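Side-chain contacts in type IV pilus biogenesis protein PilB (Streptococcus sanguinis, PDB 7B7P), which serves as a minor pilin of type IV pili with a direct role in adhesion, probably through its metal-binding von Willebrand factor A-like module: residues A207-G210 against N211-V214; Y290-D293 against S294-Y298; D385-E389 against G390-T394; S410-K413 against K414-Q418. All coordinates share one frame; numbering follows the deposited sequence.

In the fold
Interactions 1, 3 and 4 gather in the von Willebrand factor A-like part of the chain, while interaction 2 stands apart, its centre about 39 Å from those of interactions 1 and 4 and about 24 Å from that of interaction 3. The four follow one another in sequence. Interactions 1 and 3 each join a helix to a strand of one mixed sheet, 191-209 to 212-219 and 380-388 to 393-399. Interaction 4 lies within helix 402-424 and touches interaction 1 through Ile209. Interaction 2 leaves strand 289-291 of a separate antiparallel sheet. Interactions 1, 3 and 4 thus tie helices to the central sheet, while interaction 2 shapes an outlying loop, all away from the magnesium-binding residues.

Interaction 1: residues A207-G210 against N211-V214; sequences AEIG and NISV
Ile212 aims its CD1 methyl at the flank of the Ile209 CD1 methyl, 4.3 Å away across the bend between a helix and a strand. This is a light contact: the two branched chains touch at one methyl each, with no broad overlap. Ile212 points back at the helix end. Its chi1 of 171° sets CG1 opposite the backbone N and sends CG1 and CD1 toward Ile209, while the short branch, CG2, lies against the turn, 3.5 Å from Gly210 C. Isoleucine suits both places because each side chain is buried. Ile209 also packs on Ile416 and Leu420 of helix 402-424, and Ile212 on Leu206 of helix 191-209.

Between them Gly210 leaves the helical conformation with a positive phi of 70°, a value that a residue without a side chain adopts easily. Its N is bonded to Ala207 O at 2.8 Å, closing the last turn of the helix. Asn211 also has a positive phi, 64°, which asparagine tolerates better than most residues. Its CB sits 3.0 Å from Gly210 O, but the amide at its end leads away from the helix, and its backbone N is held by Asp234 OD2. Such a tight turn, carrying the chain from helix 191-209 into strand 212-219, which runs parallel to strand 162-169, is the helix-to-strand connection of an alpha/beta fold, here the von Willebrand factor A-like domain.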
loop_
_atom_site.group_PDB
_atom_site.type_symbol
_atom_site.label_atom_id
_atom_site.label_comp_id
_atom_site.label_asym_id
_atom_site.label_seq_id
_atom_site.Cartn_x
_atom_site.Cartn_y
_atom_site.Cartn_z
ATOM N N ALA A 207 -7.785 -1.578 11.960
ATOM C CA ALA A 207 -7.905 -2.641 12.957
ATOM C C ALA A 207 -8.349 -3.963 12.334
ATOM O O ALA A 207 -7.815 -5.027 12.672
ATOM C CB ALA A 207 -8.879 -2.216 14.058
ATOM N N GLU A 208 -9.275 -3.906 11.374
ATOM C CA GLU A 208 -9.855 -5.122 10.804
ATOM C C GLU A 208 -8.805 -6.007 10.141
ATOM O O GLU A 208 -8.923 -7.238 10.161
ATOM C CB GLU A 208 -10.942 -4.751 9.804
ATOM C CG GLU A 208 -12.177 -4.158 10.437
ATOM C CD GLU A 208 -13.130 -3.609 9.398
ATOM O OE1 GLU A 208 -14.055 -2.852 9.780
ATOM O OE2 GLU A 208 -12.945 -3.933 8.197
ATOM N N ILE A 209 -7.774 -5.405 9.543
ATOM C CA ILE A 209 -6.707 -6.201 8.940
ATOM C C ILE A 209 -6.051 -7.115 9.973
ATOM O O ILE A 209 -5.591 -8.216 9.635
ATOM C CB ILE A 209 -5.668 -5.278 8.269
ATOM C CG1 ILE A 209 -6.363 -4.188 7.445
ATOM C CG2 ILE A 209 -4.732 -6.079 7.390
ATOM C CD1 ILE A 209 -5.429 -3.406 6.545
ATOM N N GLY A 210 -6.000 -6.689 11.240
ATOM C CA GLY A 210 -5.274 -7.415 12.270
ATOM C C GLY A 210 -3.761 -7.379 12.119
ATOM O O GLY A 210 -3.247 -7.235 11.005
ATOM N N ASN A 211 -3.038 -7.502 13.236
ATOM C CA ASN A 211 -1.577 -7.627 13.223
ATOM C C ASN A 211 -0.923 -6.361 12.668
ATOM O O ASN A 211 -0.024 -6.401 11.820
ATOM C CB ASN A 211 -1.143 -8.867 12.439
ATOM C CG ASN A 211 -0.367 -9.840 13.287
ATOM O OD1 ASN A 211 -0.244 -9.661 14.506
ATOM N ND2 ASN A 211 0.172 -10.877 12.652
ATOM N N ILE A 212 -1.370 -5.223 13.182
ATOM C CA ILE A 212 -1.112 -3.944 12.547
ATOM C C ILE A 212 -0.984 -2.901 13.646
ATOM O O ILE A 212 -1.919 -2.694 14.426
ATOM C CB ILE A 212 -2.223 -3.585 11.541
ATOM C CG1 ILE A 212 -2.096 -2.154 11.027
ATOM C CG2 ILE A 212 -3.606 -3.875 12.118
ATOM C CD1 ILE A 212 -2.762 -1.986 9.658
ATOM N N SER A 213 0.189 -2.281 13.740
ATOM C CA SER A 213 0.425 -1.262 14.749
ATOM C C SER A 213 0.694 0.091 14.102
ATOM O O SER A 213 1.103 0.190 12.944
ATOM C CB SER A 213 1.574 -1.655 15.690
ATOM O OG SER A 213 2.560 -2.374 14.996
ATOM N N VAL A 214 0.424 1.138 14.868
ATOM C CA VAL A 214 0.444 2.502 14.374
ATOM C C VAL A 214 1.097 3.391 15.428
ATOM O O VAL A 214 1.084 3.082 16.623
ATOM C CB VAL A 214 -0.989 2.993 14.041
ATOM C CG1 VAL A 214 -1.753 1.960 13.211
ATOM C CG2 VAL A 214 -1.762 3.272 15.312
#

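Interaction 2: residues Y290-D293 against S294-Y298; sequences YLVD and SRALY
A single carboxylate oxygen, Asp293 OD1, reaches forward over the residues that follow it and takes a bond from the backbone of Arg295, forming an Asx turn. The distance from Arg295 N to OD1 is 2.8 Å and the N-H points almost straight at the oxygen (173°), although it arrives from above the carboxylate plane. With chi1 at -177°, CG lies opposite the backbone N of Asp293, and this brings OD1 over the start of the 3-10 segment 294-296. Ser294 OG adds a weak bond to OD1 at 3.3 Å. Asp293 O accepts Ala296 N at 2.9 Å, closing the main-chain turn beside the Asx turn. Aspartate suits this place because its short arm carries an acceptor to the N-H two residues ahead.

The arginine runs beside the aspartate in the same direction. Asp293 OD2 lies at the edge of the guanidinium, 4.0 Å from Arg295 NE, a long salt bridge. On the apolar side Val292 CB meets Ala296 CB at 3.9 Å, where the small methyl of buried Ala296 fits against the valine. The negative carboxylate probably stabilises the Arg295 N-H at the start of the 3-10 segment, the distant guanidinium adding only modest electrostatic help.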
loop_
_atom_site.group_PDB
_atom_site.type_symbol
_atom_site.label_atom_id
_atom_site.label_comp_id
_atom_site.label_asym_id
_atom_site.label_seq_id
_atom_site.Cartn_x
_atom_site.Cartn_y
_atom_site.Cartn_z
ATOM N N TYR A 290 12.637 23.938 6.787
ATOM C CA TYR A 290 13.577 22.818 6.807
ATOM C C TYR A 290 14.539 23.055 7.961
ATOM O O TYR A 290 14.637 24.168 8.482
ATOM C CB TYR A 290 14.322 22.664 5.461
ATOM C CG TYR A 290 15.038 23.953 5.010
ATOM C CD1 TYR A 290 14.370 24.931 4.275
ATOM C CD2 TYR A 290 16.372 24.187 5.344
ATOM C CE1 TYR A 290 15.013 26.103 3.886
ATOM C CE2 TYR A 290 17.013 25.334 4.965
ATOM C CZ TYR A 290 16.340 26.299 4.249
ATOM O OH TYR A 290 16.995 27.459 3.879
ATOM N N LEU A 291 15.212 21.990 8.393
ATOM C CA LEU A 291 16.237 22.082 9.428
ATOM C C LEU A 291 17.612 21.871 8.816
ATOM O O LEU A 291 17.774 21.039 7.922
ATOM C CB LEU A 291 16.004 21.060 10.539
ATOM C CG LEU A 291 14.748 21.381 11.344
ATOM C CD1 LEU A 291 14.483 20.353 12.422
ATOM C CD2 LEU A 291 14.886 22.755 11.933
ATOM N N VAL A 292 18.610 22.630 9.291
ATOM C CA VAL A 292 19.977 22.405 8.848
ATOM C C VAL A 292 20.763 21.723 9.959
ATOM O O VAL A 292 20.438 21.796 11.144
ATOM C CB VAL A 292 20.687 23.688 8.359
ATOM C CG1 VAL A 292 19.971 24.246 7.141
ATOM C CG2 VAL A 292 20.830 24.735 9.482
ATOM N N ASP A 293 21.782 20.992 9.540
ATOM C CA ASP A 293 22.800 20.471 10.432
ATOM C C ASP A 293 23.594 21.636 11.036
ATOM O O ASP A 293 23.763 22.691 10.408
ATOM C CB ASP A 293 23.677 19.538 9.603
ATOM C CG ASP A 293 24.770 18.845 10.386
ATOM O OD1 ASP A 293 25.420 19.445 11.267
ATOM O OD2 ASP A 293 25.010 17.676 10.052
ATOM N N SER A 294 24.098 21.445 12.260
ATOM C CA SER A 294 24.902 22.509 12.882
ATOM C C SER A 294 26.097 22.910 12.009
ATOM O O SER A 294 26.532 24.068 12.038
ATOM C CB SER A 294 25.390 22.090 14.270
ATOM O OG SER A 294 26.035 20.820 14.237
ATOM N N ARG A 295 26.621 21.977 11.204
ATOM C CA ARG A 295 27.702 22.286 10.267
ATOM C C ARG A 295 27.400 23.493 9.387
ATOM O O ARG A 295 28.333 24.106 8.841
ATOM C CB ARG A 295 27.984 21.092 9.335
ATOM C CG ARG A 295 28.833 19.936 9.888
ATOM C CD ARG A 295 28.640 18.715 8.982
ATOM N NE ARG A 295 28.971 17.440 9.604
ATOM C CZ ARG A 295 30.209 16.961 9.735
ATOM N NH1 ARG A 295 31.267 17.647 9.293
ATOM N NH2 ARG A 295 30.395 15.782 10.318
ATOM N N ALA A 296 26.123 23.821 9.187
ATOM C CA ALA A 296 25.756 24.896 8.272
ATOM C C ALA A 296 25.792 26.265 8.935
ATOM O O ALA A 296 25.655 27.271 8.224
ATOM C CB ALA A 296 24.363 24.647 7.678
ATOM N N LEU A 297 26.004 26.315 10.259
ATOM C CA LEU A 297 26.100 27.556 11.036
ATOM C C LEU A 297 27.526 28.116 10.975
ATOM O O LEU A 297 28.318 28.007 11.911
ATOM C CB LEU A 297 25.683 27.313 12.480
ATOM C CG LEU A 297 24.286 26.744 12.711
ATOM C CD1 LEU A 297 23.865 26.891 14.167
ATOM C CD2 LEU A 297 23.309 27.431 11.778
ATOM N N TYR A 298 27.851 28.733 9.846
ATOM C CA TYR A 298 29.137 29.375 9.647
ATOM C C TYR A 298 28.913 30.710 8.955
ATOM O O TYR A 298 27.883 30.927 8.310
ATOM C CB TYR A 298 30.107 28.493 8.814
ATOM C CG TYR A 298 29.670 28.173 7.384
ATOM C CD1 TYR A 298 29.960 29.040 6.327
ATOM C CD2 TYR A 298 28.983 26.994 7.089
ATOM C CE1 TYR A 298 29.559 28.757 5.021
ATOM C CE2 TYR A 298 28.590 26.684 5.774
ATOM C CZ TYR A 298 28.869 27.572 4.745
ATOM O OH TYR A 298 28.468 27.273 3.441
#

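Interaction 3: residues D385-E389 against G390-T394; sequences DRIGE and GGMET
Gly390 N donates a hydrogen bond to Ile387 O at 3.0 Å, and Gly391 N does the same for Gly388 O at 3.0 Å. The two bonds wind up the end of helix 380-388 before the chain enters strand 393-399, in the second half of a beta-alpha-beta unit that begins with strand 364-370. Both N-H groups point well toward their acceptors, yet they approach from above the carbonyl planes, as the tight curl of the chain requires. Ile387 O has a further partner in Ser355 OG, so this buried residue's carbonyl is gripped from within the turn and from helix 341-358.

Gly388 to Gly391 forms a type I beta turn. The glycines suit it for different reasons. Gly391 has a positive phi of 93°, where a side chain would be jammed against the preceding carbonyl oxygen. At Gly390 a CB would run into the methyl of Met392, and at Gly388 it would crowd Asp385 O. Glu389, exposed at the bend, directs its carboxylate away from the glycines.

Beyond the turn, Met392 folds back over the helix end. Its chi1 (71°) and chi2 (-62°) bring SD to 3.5 Å from Ile387 O and 4.5 Å from Ile387 CG2, and chi3 places the methyl CE beside Gly390; the unbranched, flexible thioether can make this fold. Ile387 itself packs on Val365 and Leu262. Thr394, second residue of strand 393-399, points toward the helix and sets its methyl CG2 3.6 Å from Gly388 CA.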
loop_
_atom_site.group_PDB
_atom_site.type_symbol
_atom_site.label_atom_id
_atom_site.label_comp_id
_atom_site.label_asym_id
_atom_site.label_seq_id
_atom_site.Cartn_x
_atom_site.Cartn_y
_atom_site.Cartn_z
ATOM N N ASP A 385 6.989 13.043 -5.272
ATOM C CA ASP A 385 7.990 12.603 -6.237
ATOM C C ASP A 385 9.397 12.705 -5.660
ATOM O O ASP A 385 10.228 11.819 -5.885
ATOM C CB ASP A 385 7.888 13.434 -7.516
ATOM C CG ASP A 385 6.591 13.201 -8.279
ATOM O OD1 ASP A 385 5.843 12.238 -7.961
ATOM O OD2 ASP A 385 6.333 13.981 -9.231
ATOM N N ARG A 386 9.691 13.788 -4.928
ATOM C CA ARG A 386 10.995 13.897 -4.281
ATOM C C ARG A 386 11.177 12.812 -3.222
ATOM O O ARG A 386 12.236 12.181 -3.148
ATOM C CB ARG A 386 11.187 15.286 -3.665
ATOM C CG ARG A 386 12.639 15.683 -3.543
ATOM C CD ARG A 386 13.247 15.910 -4.916
ATOM N NE ARG A 386 12.593 17.058 -5.533
ATOM C CZ ARG A 386 13.081 18.290 -5.476
ATOM N NH1 ARG A 386 14.247 18.510 -4.860
ATOM N NH2 ARG A 386 12.410 19.292 -6.031
ATOM N N ILE A 387 10.152 12.571 -2.400
ATOM C CA ILE A 387 10.225 11.469 -1.439
ATOM C C ILE A 387 10.498 10.146 -2.163
ATOM O O ILE A 387 11.187 9.267 -1.630
ATOM C CB ILE A 387 8.926 11.417 -0.591
ATOM C CG1 ILE A 387 8.791 12.660 0.316
ATOM C CG2 ILE A 387 8.843 10.123 0.252
ATOM C CD1 ILE A 387 7.467 12.668 1.129
ATOM N N GLY A 388 10.008 10.008 -3.401
ATOM C CA GLY A 388 10.229 8.827 -4.229
ATOM C C GLY A 388 11.682 8.579 -4.617
ATOM O O GLY A 388 12.036 7.442 -4.932
ATOM N N GLU A 389 12.535 9.605 -4.579
ATOM C CA GLU A 389 13.970 9.382 -4.749
ATOM C C GLU A 389 14.544 8.408 -3.728
ATOM O O GLU A 389 15.611 7.835 -3.976
ATOM C CB GLU A 389 14.740 10.693 -4.636
ATOM C CG GLU A 389 14.444 11.672 -5.759
ATOM C CD GLU A 389 15.300 12.906 -5.632
ATOM O OE1 GLU A 389 15.820 13.143 -4.506
ATOM O OE2 GLU A 389 15.457 13.629 -6.644
ATOM N N GLY A 390 13.880 8.222 -2.583
ATOM C CA GLY A 390 14.358 7.230 -1.645
ATOM C C GLY A 390 14.108 5.777 -2.030
ATOM O O GLY A 390 14.412 4.886 -1.230
ATOM N N GLY A 391 13.499 5.514 -3.206
ATOM C CA GLY A 391 13.421 4.179 -3.769
ATOM C C GLY A 391 12.183 3.367 -3.428
ATOM O O GLY A 391 12.019 2.275 -3.981
ATOM N N MET A 392 11.321 3.832 -2.525
ATOM C CA MET A 392 10.108 3.088 -2.223
ATOM C C MET A 392 8.974 3.539 -3.146
ATOM O O MET A 392 9.063 4.556 -3.832
ATOM C CB MET A 392 9.697 3.260 -0.746
ATOM C CG MET A 392 9.145 4.666 -0.345
ATOM S SD MET A 392 10.378 6.025 -0.570
ATOM C CE MET A 392 11.597 5.577 0.680
ATOM N N GLU A 393 7.885 2.776 -3.134
ATOM C CA GLU A 393 6.671 3.210 -3.809
ATOM C C GLU A 393 6.127 4.462 -3.139
ATOM O O GLU A 393 6.158 4.591 -1.912
ATOM C CB GLU A 393 5.612 2.112 -3.776
ATOM C CG GLU A 393 5.923 0.923 -4.669
ATOM C CD GLU A 393 4.860 -0.181 -4.578
ATOM O OE1 GLU A 393 3.785 0.047 -3.961
ATOM O OE2 GLU A 393 5.095 -1.273 -5.145
ATOM N N THR A 394 5.635 5.395 -3.947
ATOM C CA THR A 394 4.954 6.576 -3.439
ATOM C C THR A 394 3.662 6.790 -4.206
ATOM O O THR A 394 3.520 6.364 -5.352
ATOM C CB THR A 394 5.798 7.841 -3.554
ATOM O OG1 THR A 394 5.995 8.150 -4.940
ATOM C CG2 THR A 394 7.142 7.676 -2.847
#

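Interaction 4: residues S410-K413 against K414-Q418; sequences SDIK and KQIQQ
Ser410 meets Lys414 one helical turn ahead at two levels. Its carbonyl O takes Lys414 N at 2.9 Å, nearly along the C=O axis, and its hydroxyl OG accepts a bond from Lys414 NZ at 3.2 Å. The lysine can do this because its chain runs extended and then bends at chi4 (89°), which curls the ammonium back to the small serine. Asp411 O receives Gln415 N at 2.9 Å. Asp411 OD1 stays 5.0 Å from Lys414 NZ, too far for a salt bridge, though the opposite charges probably still attract weakly.

Next comes Ile412, whose O bonds Ile416 N at 3.0 Å. These are the i to i+4 bonds of an alpha helix, part of helix 402-424, and the residues on one side of it make its buried face. There Ile412 CG2 meets Ile416 CD1 at 3.9 Å, the two chains slanting across one another; branched apolar residues suit a face where Ile412 also packs on Met202 and Ile368. Lys413 O closes the series with Gln417 N at 3.0 Å. Lys413 and Gln417 lie side by side, their aliphatic parts suited to packing on Ile209, while Lys413 NZ stays 4.1 Å from Gln417 OE1, too long for a hydrogen bond.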
loop_
_atom_site.group_PDB
_atom_site.type_symbol
_atom_site.label_atom_id
_atom_site.label_comp_id
_atom_site.label_asym_id
_atom_site.label_seq_id
_atom_site.Cartn_x
_atom_site.Cartn_y
_atom_site.Cartn_z
ATOM N N SER A 410 -9.862 5.211 3.236
ATOM C CA SER A 410 -10.372 3.865 2.968
ATOM C C SER A 410 -9.558 3.176 1.879
ATOM O O SER A 410 -9.199 1.999 1.996
ATOM C CB SER A 410 -11.849 3.932 2.572
ATOM O OG SER A 410 -12.176 2.909 1.633
ATOM N N ASP A 411 -9.253 3.899 0.806
ATOM C CA ASP A 411 -8.429 3.339 -0.258
ATOM C C ASP A 411 -7.056 2.916 0.261
ATOM O O ASP A 411 -6.514 1.893 -0.175
ATOM C CB ASP A 411 -8.288 4.354 -1.399
ATOM C CG ASP A 411 -9.606 4.575 -2.162
ATOM O OD1 ASP A 411 -10.442 3.639 -2.214
ATOM O OD2 ASP A 411 -9.810 5.682 -2.716
ATOM N N ILE A 412 -6.476 3.684 1.191
ATOM C CA ILE A 412 -5.160 3.321 1.710
ATOM C C ILE A 412 -5.255 2.037 2.525
ATOM O O ILE A 412 -4.416 1.137 2.383
ATOM C CB ILE A 412 -4.553 4.485 2.526
ATOM C CG1 ILE A 412 -4.183 5.648 1.605
ATOM C CG2 ILE A 412 -3.316 4.031 3.293
ATOM C CD1 ILE A 412 -3.847 6.928 2.339
ATOM N N LYS A 413 -6.295 1.914 3.354
ATOM C CA LYS A 413 -6.569 0.650 4.036
ATOM C C LYS A 413 -6.699 -0.495 3.037
ATOM O O LYS A 413 -6.033 -1.529 3.168
ATOM C CB LYS A 413 -7.839 0.770 4.878
ATOM C CG LYS A 413 -8.218 -0.489 5.671
ATOM C CD LYS A 413 -9.278 -1.346 4.959
ATOM C CE LYS A 413 -9.639 -2.582 5.767
ATOM N NZ LYS A 413 -10.164 -3.666 4.893
ATOM N N LYS A 414 -7.549 -0.325 2.023
ATOM C CA LYS A 414 -7.737 -1.384 1.032
ATOM C C LYS A 414 -6.410 -1.797 0.395
ATOM O O LYS A 414 -6.188 -2.977 0.101
ATOM C CB LYS A 414 -8.723 -0.927 -0.053
ATOM C CG LYS A 414 -10.206 -0.943 0.340
ATOM C CD LYS A 414 -11.052 -0.417 -0.821
ATOM C CE LYS A 414 -12.536 -0.729 -0.658
ATOM N NZ LYS A 414 -13.297 0.317 0.093
ATOM N N GLN A 415 -5.515 -0.835 0.173
ATOM C CA GLN A 415 -4.267 -1.154 -0.507
ATOM C C GLN A 415 -3.265 -1.839 0.418
ATOM O O GLN A 415 -2.450 -2.640 -0.047
ATOM C CB GLN A 415 -3.669 0.118 -1.103
ATOM C CG GLN A 415 -2.350 -0.100 -1.810
ATOM C CD GLN A 415 -2.491 -0.934 -3.073
ATOM O OE1 GLN A 415 -3.051 -0.471 -4.076
ATOM N NE2 GLN A 415 -1.972 -2.169 -3.039
ATOM N N ILE A 416 -3.299 -1.539 1.718
ATOM C CA ILE A 416 -2.425 -2.239 2.653
ATOM C C ILE A 416 -2.892 -3.676 2.813
ATOM O O ILE A 416 -2.094 -4.621 2.751
ATOM C CB ILE A 416 -2.377 -1.511 4.007
ATOM C CG1 ILE A 416 -1.624 -0.177 3.887
ATOM C CG2 ILE A 416 -1.744 -2.414 5.090
ATOM C CD1 ILE A 416 -1.971 0.783 5.021
ATOM N N GLN A 417 -4.203 -3.853 3.005
ATOM C CA GLN A 417 -4.804 -5.181 3.012
ATOM C C GLN A 417 -4.348 -6.006 1.814
ATOM O O GLN A 417 -4.057 -7.198 1.949
ATOM C CB GLN A 417 -6.326 -5.052 3.041
ATOM C CG GLN A 417 -7.058 -6.386 2.975
ATOM C CD GLN A 417 -6.952 -7.163 4.277
ATOM O OE1 GLN A 417 -7.769 -6.993 5.191
ATOM N NE2 GLN A 417 -5.927 -8.010 4.376
ATOM N N GLN A 418 -4.232 -5.379 0.642
ATOM C CA GLN A 418 -3.856 -6.118 -0.556
ATOM C C GLN A 418 -2.358 -6.396 -0.652
ATOM O O GLN A 418 -1.964 -7.433 -1.200
ATOM C CB GLN A 418 -4.338 -5.371 -1.793
ATOM C CG GLN A 418 -5.776 -5.741 -2.162
ATOM C CD GLN A 418 -5.927 -6.110 -3.635
ATOM O OE1 GLN A 418 -4.967 -6.023 -4.419
ATOM N NE2 GLN A 418 -7.124 -6.563 -4.009
#